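Local structure of NALP (Neisseria meningitidis, 1UYN) at residues Gln50-Thr55 / Asn297-Val302. The protein forms, as the translocator domain of an autotransporter, a hydrophilic outer-membrane pore through which the secreted protease passenger domain reaches the bacterial surface. Sequence-based numbering, arbitrary orientation.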
loop_
_atom_site.group_PDB
_atom_site.type_symbol
_atom_site.label_atom_id
_atom_site.label_comp_id
_atom_site.label_asym_id
_atom_site.label_seq_id
_atom_site.Cartn_x
_atom_site.Cartn_y
_atom_site.Cartn_z
ATOM N N GLN A 50 -0.229 4.035 -9.183
ATOM C CA GLN A 50 0.731 3.071 -8.645
ATOM C C GLN A 50 0.445 1.719 -9.291
ATOM O O GLN A 50 -0.658 1.262 -9.189
ATOM C CB GLN A 50 0.614 3.018 -7.123
ATOM C CG GLN A 50 1.263 1.808 -6.448
ATOM C CD GLN A 50 0.915 1.716 -4.931
ATOM O OE1 GLN A 50 0.383 0.688 -4.461
ATOM N NE2 GLN A 50 1.229 2.777 -4.177
ATOM N N GLN A 51 1.407 1.126 -10.004
ATOM C CA GLN A 51 1.331 -0.285 -10.468
ATOM C C GLN A 51 2.156 -1.240 -9.569
ATOM O O GLN A 51 3.224 -0.898 -9.107
ATOM C CB GLN A 51 1.803 -0.450 -11.922
ATOM C CG GLN A 51 1.149 0.486 -12.951
ATOM C CD GLN A 51 -0.381 0.289 -13.091
ATOM O OE1 GLN A 51 -1.094 1.205 -13.512
ATOM N NE2 GLN A 51 -0.870 -0.903 -12.762
ATOM N N ASP A 52 1.643 -2.447 -9.362
ATOM C CA ASP A 52 2.209 -3.462 -8.467
ATOM C C ASP A 52 2.307 -4.767 -9.213
ATOM O O ASP A 52 1.456 -5.056 -10.043
ATOM C CB ASP A 52 1.306 -3.661 -7.264
ATOM C CG ASP A 52 1.567 -2.670 -6.179
ATOM O OD1 ASP A 52 2.697 -2.702 -5.631
ATOM O OD2 ASP A 52 0.725 -1.815 -5.793
ATOM N N GLY A 53 3.311 -5.581 -8.904
ATOM C CA GLY A 53 3.533 -6.800 -9.662
ATOM C C GLY A 53 4.514 -7.725 -8.997
ATOM O O GLY A 53 5.694 -7.473 -9.002
ATOM N N GLY A 54 4.031 -8.810 -8.422
ATOM C CA GLY A 54 4.913 -9.773 -7.800
ATOM C C GLY A 54 4.446 -11.210 -7.858
ATOM O O GLY A 54 3.431 -11.542 -8.476
ATOM N N THR A 55 5.248 -12.055 -7.224
ATOM C CA THR A 55 4.914 -13.442 -6.951
ATOM C C THR A 55 4.977 -13.652 -5.429
ATOM O O THR A 55 5.670 -12.910 -4.718
ATOM C CB THR A 55 5.893 -14.379 -7.676
ATOM O OG1 THR A 55 7.227 -13.930 -7.458
ATOM C CG2 THR A 55 5.739 -14.292 -9.178
ATOM N N ASN A 297 8.001 -8.295 -4.875
ATOM C CA ASN A 297 7.027 -7.392 -5.454
ATOM C C ASN A 297 7.691 -6.214 -6.087
ATOM O O ASN A 297 8.458 -5.568 -5.446
ATOM C CB ASN A 297 6.070 -6.883 -4.370
ATOM C CG ASN A 297 4.851 -6.187 -4.961
ATOM O OD1 ASN A 297 3.943 -6.857 -5.524
ATOM N ND2 ASN A 297 4.824 -4.847 -4.875
ATOM N N HIS A 298 7.382 -5.925 -7.339
ATOM C CA HIS A 298 7.761 -4.654 -7.981
ATOM C C HIS A 298 6.640 -3.649 -7.754
ATOM O O HIS A 298 5.525 -3.915 -8.070
ATOM C CB HIS A 298 7.975 -4.831 -9.495
ATOM C CG HIS A 298 8.913 -5.928 -9.846
ATOM N ND1 HIS A 298 8.562 -7.255 -9.756
ATOM C CD2 HIS A 298 10.188 -5.906 -10.297
ATOM C CE1 HIS A 298 9.584 -8.007 -10.124
ATOM N NE2 HIS A 298 10.581 -7.212 -10.463
ATOM N N SER A 299 6.953 -2.496 -7.182
ATOM C CA SER A 299 6.008 -1.361 -7.028
ATOM C C SER A 299 6.526 -0.161 -7.798
ATOM O O SER A 299 7.694 0.198 -7.688
ATOM C CB SER A 299 5.849 -0.974 -5.559
ATOM O OG SER A 299 4.594 -0.349 -5.363
ATOM N N GLY A 300 5.668 0.435 -8.613
ATOM C CA GLY A 300 6.025 1.613 -9.418
ATOM C C GLY A 300 5.047 2.740 -9.150
ATOM O O GLY A 300 4.022 2.509 -8.572
ATOM N N ARG A 301 5.322 3.949 -9.588
ATOM C CA ARG A 301 4.420 5.074 -9.279
ATOM C C ARG A 301 4.765 6.297 -10.117
ATOM O O ARG A 301 5.929 6.668 -10.185
ATOM C CB ARG A 301 4.525 5.452 -7.810
ATOM C CG ARG A 301 3.224 5.674 -7.170
ATOM C CD ARG A 301 3.270 6.629 -6.023
ATOM N NE ARG A 301 4.063 6.092 -4.918
ATOM C CZ ARG A 301 4.778 6.815 -4.040
ATOM N NH1 ARG A 301 4.834 8.149 -4.093
ATOM N NH2 ARG A 301 5.440 6.176 -3.075
ATOM N N VAL A 302 3.763 6.887 -10.767
ATOM C CA VAL A 302 3.930 8.123 -11.512
ATOM C C VAL A 302 2.853 9.075 -11.016
ATOM O O VAL A 302 1.692 8.704 -10.939
ATOM C CB VAL A 302 3.823 7.931 -13.047
ATOM C CG1 VAL A 302 4.034 9.273 -13.774
ATOM C CG2 VAL A 302 4.857 6.943 -13.542
#
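Asp52 leans across to the side chains of Ser299 and Asn297, its OD1 taking a hydrogen bond from each. Ser299 OG donates at 3.0 Å to Asp52 OD1, coming in well above the carboxylate plane. Asn297 ND2 reaches Asp52 OD1 at 3.1 Å from the opposite face, on the anti side, with the oxygen lying almost in the plane of its amide. Asn297 holds its CG anti to the backbone N (chi1 -167°), which carries the amide over toward the partner strand; the amide plane is turned 36° from that of the Asp52 carboxylate. Arg27 adds a salt bridge to OD1, so three groups grip this one oxygen of the buried Asp52, which probably favours a charged carboxylate. Farther along the same face, Gln50 CB packs against Arg301 CG at 3.7 Å.

On the other face His298 takes a double hold on Gly53. His298 N bonds to Gly53 O at 2.8 Å, while His298 ND1 reaches Gly53 O at 3.0 Å, edge-on and nearly in the ring plane. In His298 a chi1 of -52° leaves CG anti to the carbonyl carbon and brings the ring beside the residue's own backbone N, where ring and backbone can share the acceptor. Between the chains, Gly300 N donates to Gln51 O at 2.8 Å, and the bond is nearly straight; the return bonds from Gln51 N and Gly53 N are weak.

This is the seam where the first and last strands, 43-57 and 295-307, meet antiparallel and close the twelve-stranded autotransporter barrel. Asp52, Asn297, Ser299 and Arg301 face inward onto helix 12-34, which occupies the pore, whereas His298 sits on the outer side, edge-to-face with Tyr289 of strand 281-292; strand 62-79 flanks the seam beyond residues 50-55.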